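PDB 7CA0: dihydroorotase from Saccharomyces cerevisiae, which catalyses the zinc-dependent, reversible interconversion of N-carbamoyl-L-aspartate and dihydroorotate, the third step of de novo pyrimidine biosynthesis. Local coordinates for residues Thr10-Val15 and Phe255-Ala260; Ala275-Gln280 and Ile347-Gly352. One frame throughout, in Å; residues are numbered along the deposited sequence.

Contact 1: residues Thr10-Val15 and Phe255-Ala260. With ZN (zinc ion), chain E; FOT (5-fluoro-2,6-dioxo-1,2,3,6-tetrahydropyrimidine-4-carboxylic acid), chain G.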
loop_
_atom_site.group_PDB
_atom_site.type_symbol
_atom_site.label_atom_id
_atom_site.label_comp_id
_atom_site.label_asym_id
_atom_site.label_seq_id
_atom_site.Cartn_x
_atom_site.Cartn_y
_atom_site.Cartn_z
ATOM N N THR A 10 30.473 -13.211 6.374
ATOM C CA THR A 10 29.269 -12.397 6.264
ATOM C C THR A 10 28.121 -12.942 7.105
ATOM O O THR A 10 27.977 -14.154 7.302
ATOM C CB THR A 10 28.818 -12.313 4.823
ATOM O OG1 THR A 10 28.782 -13.633 4.284
ATOM C CG2 THR A 10 29.765 -11.451 4.027
ATOM N N CYS A 11 27.252 -12.030 7.540
ATOM C CA CYS A 11 26.112 -12.390 8.372
ATOM C C CYS A 11 24.809 -11.884 7.802
ATOM O O CYS A 11 24.696 -10.704 7.462
ATOM C CB CYS A 11 26.241 -11.778 9.762
ATOM S SG CYS A 11 27.435 -12.546 10.700
ATOM N N ASP A 12 23.818 -12.767 7.774
ATOM C CA ASP A 12 22.427 -12.411 7.536
ATOM C C ASP A 12 21.631 -12.907 8.740
ATOM O O ASP A 12 21.314 -14.097 8.838
ATOM C CB ASP A 12 21.906 -13.027 6.247
ATOM C CG ASP A 12 20.474 -12.617 5.946
ATOM O OD1 ASP A 12 19.826 -11.960 6.797
ATOM O OD2 ASP A 12 19.991 -12.984 4.850
ATOM N N MET A 13 21.286 -11.991 9.635
ATOM C CA MET A 13 20.628 -12.368 10.904
ATOM C C MET A 13 19.094 -12.385 10.833
ATOM O O MET A 13 18.478 -12.298 11.879
ATOM C CB MET A 13 21.151 -11.474 12.027
ATOM C CG MET A 13 22.647 -11.652 12.264
ATOM S SD MET A 13 23.219 -13.366 12.240
ATOM C CE MET A 13 24.625 -13.293 13.334
ATOM N N HIS A 14 18.505 -12.510 9.648
ATOM C CA HIS A 14 17.047 -12.651 9.524
ATOM C C HIS A 14 16.745 -13.386 8.209
ATOM O O HIS A 14 16.647 -12.757 7.156
ATOM C CB HIS A 14 16.360 -11.299 9.571
ATOM C CG HIS A 14 14.892 -11.371 9.862
ATOM N ND1 HIS A 14 14.298 -10.639 10.867
ATOM C CD2 HIS A 14 13.899 -12.087 9.283
ATOM C CE1 HIS A 14 13.003 -10.901 10.894
ATOM N NE2 HIS A 14 12.734 -11.776 9.943
ATOM N N VAL A 15 16.585 -14.712 8.294
ATOM C CA VAL A 15 16.455 -15.580 7.128
ATOM C C VAL A 15 15.220 -16.456 7.280
ATOM O O VAL A 15 14.970 -17.004 8.359
ATOM C CB VAL A 15 17.716 -16.460 6.936
ATOM C CG1 VAL A 15 17.463 -17.571 5.907
ATOM C CG2 VAL A 15 18.909 -15.609 6.494
ATOM N N PHE A 255 23.024 -6.168 9.368
ATOM C CA PHE A 255 22.207 -6.695 8.281
ATOM C C PHE A 255 21.390 -7.914 8.692
ATOM O O PHE A 255 21.940 -8.898 9.198
ATOM C CB PHE A 255 23.114 -7.084 7.121
ATOM C CG PHE A 255 22.386 -7.682 5.941
ATOM C CD1 PHE A 255 21.314 -7.035 5.362
ATOM C CD2 PHE A 255 22.797 -8.886 5.404
ATOM C CE1 PHE A 255 20.667 -7.575 4.270
ATOM C CE2 PHE A 255 22.147 -9.439 4.317
ATOM C CZ PHE A 255 21.078 -8.776 3.748
ATOM N N GLY A 256 20.077 -7.863 8.427
ATOM C CA GLY A 256 19.214 -9.029 8.455
ATOM C C GLY A 256 18.268 -8.918 7.280
ATOM O O GLY A 256 17.452 -7.995 7.239
ATOM N N SER A 257 18.352 -9.831 6.314
ATOM C CA SER A 257 17.641 -9.611 5.053
ATOM C C SER A 257 16.124 -9.684 5.220
ATOM O O SER A 257 15.397 -8.984 4.511
ATOM C CB SER A 257 18.094 -10.623 4.004
ATOM O OG SER A 257 17.633 -11.922 4.346
ATOM N N ASP A 258 15.632 -10.531 6.123
ATOM C CA ASP A 258 14.233 -10.940 6.115
ATOM C C ASP A 258 13.836 -11.433 4.732
ATOM O O ASP A 258 12.696 -11.254 4.275
ATOM C CB ASP A 258 13.322 -9.805 6.572
ATOM C CG ASP A 258 11.893 -10.244 6.756
ATOM O OD1 ASP A 258 11.680 -11.438 7.093
ATOM O OD2 ASP A 258 10.985 -9.403 6.529
ATOM N N SER A 259 14.775 -12.092 4.059
ATOM C CA SER A 259 14.412 -12.750 2.816
ATOM C C SER A 259 13.324 -13.762 3.127
ATOM O O SER A 259 13.525 -14.655 3.958
ATOM C CB SER A 259 15.624 -13.418 2.176
ATOM O OG SER A 259 15.266 -14.088 0.976
ATOM N N ALA A 260 12.166 -13.585 2.486
ATOM C CA ALA A 260 10.923 -14.300 2.774
ATOM C C ALA A 260 10.354 -14.845 1.468
ATOM O O ALA A 260 9.608 -14.144 0.769
ATOM C CB ALA A 260 9.909 -13.383 3.449
HETATM ZN ZN ZN E . 11.046 -12.378 8.884
HETATM C C2 FOT G . 7.750 -14.854 6.599
HETATM C C6 FOT G . 6.895 -13.502 5.024
HETATM C C5 FOT G . 7.197 -12.381 5.810
HETATM O O2 FOT G . 7.973 -15.959 6.908
HETATM N N3 FOT G . 8.097 -13.837 7.453
HETATM N N1 FOT G . 7.159 -14.717 5.399
HETATM O O6 FOT G . 6.393 -13.493 3.955
HETATM F F5 FOT G . 6.943 -11.097 5.427
HETATM C C4 FOT G . 7.845 -12.590 7.115
HETATM C C41 FOT G . 8.205 -11.412 8.047
HETATM O O42 FOT G . 8.330 -11.559 9.281
HETATM O O41 FOT G . 8.389 -10.249 7.621
#
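Asp12 grips Ser257 with both carboxylate oxygens. The backbone N of Ser257 gives OD1 of Asp12 a nearly straight bond of 2.6 Å (175°), while the Ser257 OG donates to OD2 of Asp12 on its syn lone pair. OD1 also accepts from the N of His14, closing an Asx turn; the two N-H groups reach it from opposite faces of the carboxylate. CG stands anti to the Asp12 backbone N (chi1 -177°), which carries the group across to the loop, where Gln280 supplies a second donor to OD2. An alanine in place of Asp12 would probably leave the N-H groups of Ser257 and His14 and the amide of Gln280 without this acceptor, and free the serine hydroxyl to turn.

Packing is tight around Gly256: a CB there would lie only 3.0 Å from CB of His14, so the lack of a side chain suits the place. Nearby, Met13 N bonds to Phe255 O (3.2 Å), and the edge of the apolar Phe255 ring meets Cys11 O at CD2 (3.3 Å), while the ring packs on helices 283-293 and 300-312. The fit is looser at Val15, whose side chain turns to strand 37-40 and whose CG2 comes no nearer than 4.5 Å to Ser257 OG.

Toward the ligand pocket, His14 and Asp258 run side by side, ring and carboxylate planes 65° apart, with CB of Asp258 over the ring face in a CH-pi contact (3.9 Å to the centroid). Glu179 holds the ring through ND1, leaving NE2 of His14 for zinc, which it binds at 2.1 Å as does OD1 of Asp258; His16 also serves this ion. The end of the first barrel strand thus meets the loop after the last, 253-255, at the metal site of an amidohydrolase-type (beta/alpha)8 barrel.

Contact 2: residues Ala275-Gln280 and Ile347-Gly352. With FOT (5-fluoro-2,6-dioxo-1,2,3,6-tetrahydropyrimidine-4-carboxylic acid), chain G.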
loop_
_atom_site.group_PDB
_atom_site.type_symbol
_atom_site.label_atom_id
_atom_site.label_comp_id
_atom_site.label_asym_id
_atom_site.label_seq_id
_atom_site.Cartn_x
_atom_site.Cartn_y
_atom_site.Cartn_z
ATOM N N ALA A 275 2.742 -11.278 2.495
ATOM C CA ALA A 275 3.735 -10.215 2.691
ATOM C C ALA A 275 5.088 -10.842 2.468
ATOM O O ALA A 275 5.119 -12.007 2.526
ATOM C CB ALA A 275 3.642 -9.742 4.107
ATOM N N GLY A 276 6.061 -10.127 1.939
ATOM C CA GLY A 276 7.427 -10.659 1.968
ATOM C C GLY A 276 8.208 -10.480 0.679
ATOM O O GLY A 276 7.669 -10.657 -0.425
ATOM N N VAL A 277 9.487 -10.132 0.823
ATOM C CA VAL A 277 10.388 -9.857 -0.294
ATOM C C VAL A 277 11.499 -10.885 -0.260
ATOM O O VAL A 277 12.073 -11.130 0.801
ATOM C CB VAL A 277 10.981 -8.433 -0.195
ATOM C CG1 VAL A 277 11.914 -8.159 -1.341
ATOM C CG2 VAL A 277 9.897 -7.356 -0.105
ATOM N N TYR A 278 11.796 -11.486 -1.407
ATOM C CA TYR A 278 12.854 -12.491 -1.501
ATOM C C TYR A 278 14.136 -11.822 -1.969
ATOM O O TYR A 278 14.217 -11.376 -3.113
ATOM C CB TYR A 278 12.476 -13.623 -2.448
ATOM C CG TYR A 278 13.620 -14.581 -2.693
ATOM C CD1 TYR A 278 14.024 -15.468 -1.709
ATOM C CD2 TYR A 278 14.278 -14.615 -3.912
ATOM C CE1 TYR A 278 15.062 -16.351 -1.921
ATOM C CE2 TYR A 278 15.318 -15.489 -4.130
ATOM C CZ TYR A 278 15.708 -16.353 -3.133
ATOM O OH TYR A 278 16.746 -17.221 -3.358
ATOM N N SER A 279 15.124 -11.730 -1.068
ATOM C CA SER A 279 16.410 -11.101 -1.354
ATOM C C SER A 279 17.608 -12.038 -1.215
ATOM O O SER A 279 18.747 -11.580 -1.374
ATOM C CB SER A 279 16.615 -9.889 -0.428
ATOM O OG SER A 279 16.618 -10.299 0.942
ATOM N N GLN A 280 17.400 -13.322 -0.894
ATOM C CA GLN A 280 18.522 -14.176 -0.490
ATOM C C GLN A 280 19.539 -14.363 -1.605
ATOM O O GLN A 280 20.748 -14.362 -1.357
ATOM C CB GLN A 280 18.030 -15.553 -0.056
ATOM C CG GLN A 280 18.963 -16.214 0.937
ATOM C CD GLN A 280 18.798 -15.617 2.317
ATOM O OE1 GLN A 280 17.762 -15.824 2.959
ATOM N NE2 GLN A 280 19.793 -14.843 2.774
ATOM N N ILE A 347 9.637 -14.462 -7.568
ATOM C CA ILE A 347 10.089 -13.182 -8.110
ATOM C C ILE A 347 11.097 -12.612 -7.122
ATOM O O ILE A 347 10.750 -12.392 -5.945
ATOM C CB ILE A 347 8.928 -12.195 -8.346
ATOM C CG1 ILE A 347 7.732 -12.917 -8.971
ATOM C CG2 ILE A 347 9.400 -11.108 -9.251
ATOM C CD1 ILE A 347 8.069 -13.650 -10.282
ATOM N N PRO A 348 12.361 -12.446 -7.512
ATOM C CA PRO A 348 13.353 -11.877 -6.606
ATOM C C PRO A 348 13.219 -10.367 -6.548
ATOM O O PRO A 348 12.762 -9.720 -7.494
ATOM C CB PRO A 348 14.677 -12.296 -7.245
ATOM C CG PRO A 348 14.356 -12.281 -8.708
ATOM C CD PRO A 348 12.945 -12.790 -8.819
ATOM N N PHE A 349 13.663 -9.817 -5.424
ATOM C CA PHE A 349 13.732 -8.378 -5.241
ATOM C C PHE A 349 14.466 -7.709 -6.400
ATOM O O PHE A 349 15.539 -8.158 -6.827
ATOM C CB PHE A 349 14.440 -8.098 -3.909
ATOM C CG PHE A 349 14.596 -6.648 -3.587
ATOM C CD1 PHE A 349 13.531 -5.766 -3.722
ATOM C CD2 PHE A 349 15.803 -6.170 -3.108
ATOM C CE1 PHE A 349 13.681 -4.412 -3.409
ATOM C CE2 PHE A 349 15.965 -4.828 -2.801
ATOM C CZ PHE A 349 14.910 -3.948 -2.948
ATOM N N LYS A 350 13.876 -6.638 -6.923
ATOM C CA LYS A 350 14.495 -5.866 -8.004
ATOM C C LYS A 350 14.722 -6.724 -9.248
ATOM O O LYS A 350 15.712 -6.547 -9.961
ATOM C CB LYS A 350 15.813 -5.229 -7.550
ATOM C CG LYS A 350 15.641 -4.036 -6.623
ATOM C CD LYS A 350 16.983 -3.570 -6.039
ATOM C CE LYS A 350 18.016 -3.237 -7.112
ATOM N NZ LYS A 350 17.565 -2.214 -8.105
ATOM N N ALA A 351 13.808 -7.659 -9.502
ATOM C CA ALA A 351 13.900 -8.536 -10.663
ATOM C C ALA A 351 14.121 -7.737 -11.942
ATOM O O ALA A 351 13.460 -6.720 -12.180
ATOM C CB ALA A 351 12.636 -9.393 -10.779
ATOM N N GLY A 352 15.127 -8.161 -12.722
ATOM C CA GLY A 352 15.426 -7.568 -14.007
ATOM C C GLY A 352 16.387 -6.409 -13.954
ATOM O O GLY A 352 16.865 -5.969 -15.011
HETATM C C2 FOT G . 7.750 -14.854 6.599
HETATM C C6 FOT G . 6.895 -13.502 5.024
HETATM C C5 FOT G . 7.197 -12.381 5.810
HETATM O O2 FOT G . 7.973 -15.959 6.908
HETATM N N3 FOT G . 8.097 -13.837 7.453
HETATM N N1 FOT G . 7.159 -14.717 5.399
HETATM O O6 FOT G . 6.393 -13.493 3.955
HETATM F F5 FOT G . 6.943 -11.097 5.427
HETATM C C4 FOT G . 7.845 -12.590 7.115
HETATM C C41 FOT G . 8.205 -11.412 8.047
HETATM O O42 FOT G . 8.330 -11.559 9.281
HETATM O O41 FOT G . 8.389 -10.249 7.621
#
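Phe349 meets the 275-280 loop at both its backbone and its side chain. Its N-H points nearly straight down the carbonyl of Tyr278, with N to O 2.8 Å and an N-H...O angle of 168°. From there the side chain can be followed outward. CB rests 3.4 Å from Tyr278 O and 3.6 Å from CG1 of Val277, the branch that chi1 of 180° sets anti to the valine N. CG and CD1 of Phe349 stay against that same methyl, CD1 at 3.7 Å, so one branch of a beta-branched residue meets CB and the near rim of the ring at a slant. The rest of the ring leads away from the loop, among Phe215, which it meets edge-to-face, and Tyr286. CG of Lys350 lies over the centre of one ring face, 3.6 Å above it.

Pro348 suits its place because it offers a rigid apolar surface: its CA lies at the edge of the Tyr278 ring, in the ring plane, and its CB is 4.1 Å from CD2 of that ring. The tyrosine OH is hydrogen-bonded to OG of Ser281. Pro348 also opens a type II beta turn to Ala351, whose closing bond is weak; Lys350, at the third position, takes positive phi.

The contact joins the loop between strand 253-255 and helix 283-293 to the loop between strands 345-346 and 354-362. The hydroxyl of Tyr286, on helix 283-293, hydrogen-bonds Phe349 O, Ile338 of strand 338-339 packs on Tyr278 and Pro348, helix 29-32 touches Tyr278 through Lys29, and Ile347 packs on Tyr270 of the second subunit.

How the contacts relate
Contacts 1 and 2 lie in series along the chain, their centres about 13 Å apart, and are joined directly. Ala260 N probably bonds to Val277 O (3.0 Å), and the Asp12-Gln280 bond, 2.8 Å from OD2 of Asp12 to NE2 of Gln280, makes a second link. Both contacts reach the bound 5-fluoroorotate. From contact 1, CB of Ala260 is 3.4 Å from the ligand's C6, and Asp258 faces its carboxylate; from contact 2, CA of Gly276 is 3.5 Å from F5, where a side chain would clash with O6. Contact 1 supplies two of the zinc ligands, while contact 2 joins the loop bordering the ligand to the loop between strands 345-346 and 354-362.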